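Local coordinates for protein 3-hydroxyisobutyrate dehydrogenase (Thermus thermophilus, PDB 2CVZ) that catalyses the NADP-dependent oxidation of 3-hydroxyisobutyrate, a step of valine catabolism, as a dehydrogenase with a Rossmann-type cofactor domain, at residues H19-R23 with F24-V28; R278-E281 with R282-G285. All coordinates share one frame; numbering follows the deposited sequence.

Contact 1: H19-R23 with F24-V28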
loop_
_atom_site.group_PDB
_atom_site.type_symbol
_atom_site.label_atom_id
_atom_site.label_comp_id
_atom_site.label_asym_id
_atom_site.label_seq_id
_atom_site.Cartn_x
_atom_site.Cartn_y
_atom_site.Cartn_z
ATOM N N HIS C 19 -39.337 -15.370 1.390
ATOM C CA HIS C 19 -40.204 -14.254 1.035
ATOM C C HIS C 19 -41.002 -14.587 -0.218
ATOM O O HIS C 19 -42.192 -14.278 -0.306
ATOM C CB HIS C 19 -39.375 -12.985 0.833
ATOM C CG HIS C 19 -38.900 -12.383 2.117
ATOM N ND1 HIS C 19 -39.750 -11.741 2.991
ATOM C CD2 HIS C 19 -37.683 -12.390 2.710
ATOM C CE1 HIS C 19 -39.077 -11.379 4.070
ATOM N NE2 HIS C 19 -37.820 -11.762 3.924
ATOM N N LEU C 20 -40.352 -15.233 -1.180
ATOM C CA LEU C 20 -41.025 -15.620 -2.413
ATOM C C LEU C 20 -42.111 -16.658 -2.137
ATOM O O LEU C 20 -43.206 -16.579 -2.683
ATOM C CB LEU C 20 -40.025 -16.216 -3.408
ATOM C CG LEU C 20 -38.981 -15.287 -4.029
ATOM C CD1 LEU C 20 -37.997 -16.112 -4.843
ATOM C CD2 LEU C 20 -39.669 -14.255 -4.910
ATOM N N ALA C 21 -41.794 -17.628 -1.284
ATOM C CA ALA C 21 -42.725 -18.705 -0.958
ATOM C C ALA C 21 -44.031 -18.251 -0.315
ATOM O O ALA C 21 -45.072 -18.878 -0.510
ATOM C CB ALA C 21 -42.033 -19.738 -0.063
ATOM N N ARG C 22 -43.986 -17.173 0.457
ATOM C CA ARG C 22 -45.196 -16.686 1.107
ATOM C C ARG C 22 -45.994 -15.787 0.169
ATOM O O ARG C 22 -47.153 -15.468 0.432
ATOM C CB ARG C 22 -44.834 -15.923 2.388
ATOM C CG ARG C 22 -44.085 -16.775 3.414
ATOM C CD ARG C 22 -44.040 -16.104 4.781
ATOM N NE ARG C 22 -43.291 -14.850 4.779
ATOM C CZ ARG C 22 -41.964 -14.767 4.741
ATOM N NH1 ARG C 22 -41.230 -15.871 4.703
ATOM N NH2 ARG C 22 -41.371 -13.580 4.742
ATOM N N ARG C 23 -45.367 -15.406 -0.939
ATOM C CA ARG C 23 -45.980 -14.513 -1.918
ATOM C C ARG C 23 -46.533 -15.212 -3.164
ATOM O O ARG C 23 -47.646 -14.915 -3.610
ATOM C CB ARG C 23 -44.937 -13.469 -2.334
ATOM C CG ARG C 23 -45.430 -12.330 -3.209
ATOM C CD ARG C 23 -46.142 -11.251 -2.401
ATOM N NE ARG C 23 -46.046 -9.949 -3.055
ATOM C CZ ARG C 23 -45.042 -9.093 -2.878
ATOM N NH1 ARG C 23 -44.045 -9.393 -2.059
ATOM N NH2 ARG C 23 -45.030 -7.940 -3.532
ATOM N N PHE C 24 -45.748 -16.127 -3.730
ATOM C CA PHE C 24 -46.133 -16.852 -4.944
ATOM C C PHE C 24 -45.900 -18.351 -4.789
ATOM O O PHE C 24 -45.149 -18.782 -3.911
ATOM C CB PHE C 24 -45.270 -16.416 -6.137
ATOM C CG PHE C 24 -45.005 -14.944 -6.211
ATOM C CD1 PHE C 24 -45.970 -14.070 -6.693
ATOM C CD2 PHE C 24 -43.768 -14.435 -5.827
ATOM C CE1 PHE C 24 -45.706 -12.704 -6.796
ATOM C CE2 PHE C 24 -43.495 -13.075 -5.926
ATOM C CZ PHE C 24 -44.464 -12.208 -6.411
ATOM N N PRO C 25 -46.536 -19.167 -5.649
ATOM C CA PRO C 25 -46.330 -20.618 -5.562
ATOM C C PRO C 25 -44.845 -20.764 -5.888
ATOM O O PRO C 25 -44.410 -20.373 -6.975
ATOM C CB PRO C 25 -47.217 -21.161 -6.682
ATOM C CG PRO C 25 -48.322 -20.145 -6.762
ATOM C CD PRO C 25 -47.567 -18.842 -6.650
ATOM N N THR C 26 -44.066 -21.314 -4.963
ATOM C CA THR C 26 -42.627 -21.410 -5.175
ATOM C C THR C 26 -42.013 -22.795 -5.061
ATOM O O THR C 26 -42.257 -23.522 -4.099
ATOM C CB THR C 26 -41.886 -20.479 -4.184
ATOM O OG1 THR C 26 -42.380 -19.142 -4.324
ATOM C CG2 THR C 26 -40.387 -20.492 -4.444
ATOM N N LEU C 27 -41.204 -23.144 -6.056
ATOM C CA LEU C 27 -40.502 -24.420 -6.071
ATOM C C LEU C 27 -39.075 -24.134 -5.612
ATOM O O LEU C 27 -38.480 -23.133 -6.012
ATOM C CB LEU C 27 -40.467 -25.003 -7.486
ATOM C CG LEU C 27 -41.787 -25.212 -8.230
ATOM C CD1 LEU C 27 -41.500 -25.930 -9.543
ATOM C CD2 LEU C 27 -42.755 -26.028 -7.377
ATOM N N VAL C 28 -38.525 -24.994 -4.762
ATOM C CA VAL C 28 -37.161 -24.786 -4.298
ATOM C C VAL C 28 -36.322 -26.048 -4.413
ATOM O O VAL C 28 -36.829 -27.167 -4.309
ATOM C CB VAL C 28 -37.111 -24.295 -2.825
ATOM C CG1 VAL C 28 -37.732 -22.912 -2.712
ATOM C CG2 VAL C 28 -37.838 -25.279 -1.914
HETATM O O HOH W 1 -44.972 -21.238 -2.125
#

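Contact 2: R278-E281 with R282-G285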
loop_
_atom_site.group_PDB
_atom_site.type_symbol
_atom_site.label_atom_id
_atom_site.label_comp_id
_atom_site.label_asym_id
_atom_site.label_seq_id
_atom_site.Cartn_x
_atom_site.Cartn_y
_atom_site.Cartn_z
ATOM N N ARG C 278 -9.830 -9.864 13.336
ATOM C CA ARG C 278 -9.138 -10.684 14.330
ATOM C C ARG C 278 -7.644 -10.701 14.018
ATOM O O ARG C 278 -6.814 -10.821 14.920
ATOM C CB ARG C 278 -9.660 -12.123 14.321
ATOM C CG ARG C 278 -10.970 -12.360 15.058
ATOM C CD ARG C 278 -11.278 -13.853 15.046
ATOM N NE ARG C 278 -12.522 -14.213 15.721
ATOM C CZ ARG C 278 -12.696 -14.206 17.039
ATOM N NH1 ARG C 278 -11.706 -13.852 17.845
ATOM N NH2 ARG C 278 -13.862 -14.571 17.551
ATOM N N LEU C 279 -7.305 -10.591 12.736
ATOM C CA LEU C 279 -5.904 -10.585 12.323
ATOM C C LEU C 279 -5.206 -9.355 12.885
ATOM O O LEU C 279 -4.052 -9.421 13.318
ATOM C CB LEU C 279 -5.797 -10.599 10.795
ATOM C CG LEU C 279 -4.379 -10.633 10.214
ATOM C CD1 LEU C 279 -3.600 -11.796 10.816
ATOM C CD2 LEU C 279 -4.453 -10.761 8.698
ATOM N N LEU C 280 -5.911 -8.227 12.883
ATOM C CA LEU C 280 -5.362 -6.986 13.412
ATOM C C LEU C 280 -5.222 -7.092 14.927
ATOM O O LEU C 280 -4.268 -6.572 15.510
ATOM C CB LEU C 280 -6.268 -5.804 13.048
ATOM C CG LEU C 280 -6.343 -5.480 11.553
ATOM C CD1 LEU C 280 -7.404 -4.416 11.300
ATOM C CD2 LEU C 280 -4.973 -5.005 11.072
ATOM N N GLU C 281 -6.173 -7.768 15.564
ATOM C CA GLU C 281 -6.129 -7.944 17.013
ATOM C C GLU C 281 -4.963 -8.864 17.344
ATOM O O GLU C 281 -4.284 -8.689 18.356
ATOM C CB GLU C 281 -7.431 -8.558 17.521
ATOM C CG GLU C 281 -8.664 -7.730 17.206
ATOM C CD GLU C 281 -9.924 -8.318 17.811
ATOM O OE1 GLU C 281 -10.136 -9.542 17.667
ATOM O OE2 GLU C 281 -10.703 -7.557 18.423
ATOM N N ARG C 282 -4.747 -9.848 16.476
ATOM C CA ARG C 282 -3.651 -10.798 16.633
ATOM C C ARG C 282 -2.335 -10.031 16.671
ATOM O O ARG C 282 -1.563 -10.142 17.625
ATOM C CB ARG C 282 -3.647 -11.785 15.457
ATOM C CG ARG C 282 -2.285 -12.386 15.126
ATOM C CD ARG C 282 -2.250 -13.877 15.386
ATOM N NE ARG C 282 -3.142 -14.635 14.512
ATOM C CZ ARG C 282 -2.842 -15.026 13.276
ATOM N NH1 ARG C 282 -1.664 -14.733 12.744
ATOM N NH2 ARG C 282 -3.720 -15.732 12.576
ATOM N N TRP C 283 -2.086 -9.245 15.631
ATOM C CA TRP C 283 -0.858 -8.464 15.546
ATOM C C TRP C 283 -0.753 -7.431 16.658
ATOM O O TRP C 283 0.312 -7.241 17.241
ATOM C CB TRP C 283 -0.765 -7.750 14.194
ATOM C CG TRP C 283 -0.667 -8.660 13.013
ATOM C CD1 TRP C 283 -0.098 -9.903 12.975
ATOM C CD2 TRP C 283 -1.087 -8.371 11.675
ATOM N NE1 TRP C 283 -0.137 -10.404 11.694
ATOM C CE2 TRP C 283 -0.737 -9.483 10.876
ATOM C CE3 TRP C 283 -1.722 -7.276 11.072
ATOM C CZ2 TRP C 283 -1.001 -9.533 9.505
ATOM C CZ3 TRP C 283 -1.983 -7.326 9.706
ATOM C CH2 TRP C 283 -1.622 -8.448 8.939
ATOM N N GLY C 284 -1.864 -6.765 16.949
ATOM C CA GLY C 284 -1.866 -5.743 17.978
ATOM C C GLY C 284 -1.699 -6.266 19.390
ATOM O O GLY C 284 -1.261 -5.532 20.271
ATOM N N GLY C 285 -2.044 -7.530 19.609
ATOM C CA GLY C 285 -1.924 -8.107 20.935
ATOM C C GLY C 285 -2.972 -7.547 21.877
ATOM O O GLY C 285 -2.759 -7.461 23.086
#

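Contact 1: H19-R23 with F24-V28
L20 and F24 meet in a local turn contact, near the C-terminal end of helix 13-23, where the chain swings back toward the strand 26-29 of the Rossmann-type domain. They are joined by a nearly straight hydrogen bond from F24 N to L20 O, 2.8 Å long with an N-H...O angle of 174°. Since R23 N donates to the same carbonyl, L20 O is gripped twice. The turn also folds side chains onto one another. R23 has CG anti to its backbone N (chi1 -172°) and the chain bends at the next bond, which lays this methylene over one face of the F24 ring in a CH-pi contact, 3.4 Å from R23 CG to the ring centroid. Beyond it the guanidinium plane lies 22° from that of the ring. L20 crosses F24 at a slant, its CD2 4.1 Å from F24 CE2. Replacing the phenylalanine with alanine at F24 would probably leave R23 CG without its aromatic face and open a gap beside L20 CD2. Farther round the bend, T26 OG1 donates to F24 O at 2.8 Å from above the carbonyl plane, tying the entry of the strand to the turn. Water 1 lies between A21 O and T26 N, accepting from the latter and probably donating to the former. This is the second half of the beta-alpha-beta unit made by strand 4-7, helix 13-23 and strand 26-29: L20 rests on F6, while F24 and T26 touch V4, and T26 pairs through its backbone with E46 of the neighbouring strand 46-47.

Contact 2: R278-E281 with R282-G285
L279 and W283 meet one turn apart at the C-terminal end of the alpha-helix 276-284, where four successive i to i+4 hydrogen bonds use the amides of R282-G285 and the carbonyls of R278-E281. R282 N donates to R278 O, W283 N to L279 O and G284 N to L280 O. The series ends with G285 N on E281 O, 2.8 Å long but bent to 132°, as G285 turns out of the helix with a positive phi of 72°. The polar side-chain ends find partners beyond this turn. E281 OE2 accepts from I288 N and forms a salt bridge with R221, so a carboxylate buried beside the helix is probably well compensated. R278 NE pairs with E275, and its side chain makes a cation-pi contact with F223. R282 divides its guanidinium between two glutamates: NH2 meets E266 of its own chain and NH1 meets E266 of the second subunit. That second E266 also accepts from W283 NE1, while R265 of the same subunit donates to W283 O, making this helix end part of the subunit interface. K188 takes up G284 O. Apolar contacts accompany these bonds: L280 CD2 lies 4.0 Å from W283 CE3, and L279 CD1 sits over one face of the R282 guanidinium. A chi1 of -178° carries L279 CG over the six-membered ring of W283, 3.8 Å from its centroid.

How the contacts relate
Both contacts lie near the end of a helix, with different sequels: contact 1 returns the chain to a beta-sheet, whereas contact 2 releases it toward the C-terminus beside other subunits. They lie on opposite sides of the chain's centre, with contact centres 44 Å apart and nearest atoms about 28 Å apart, and do not touch. Contact 1 belongs to the cofactor-binding domain, yet the L20 side chain is still about 13 Å from the bound NADPH; its helix follows the glycine-rich turn of probable GxGxxG type. Contact 2, on the last helix, meets two other copies of the protein, while no other chain of the assembly touches contact 1.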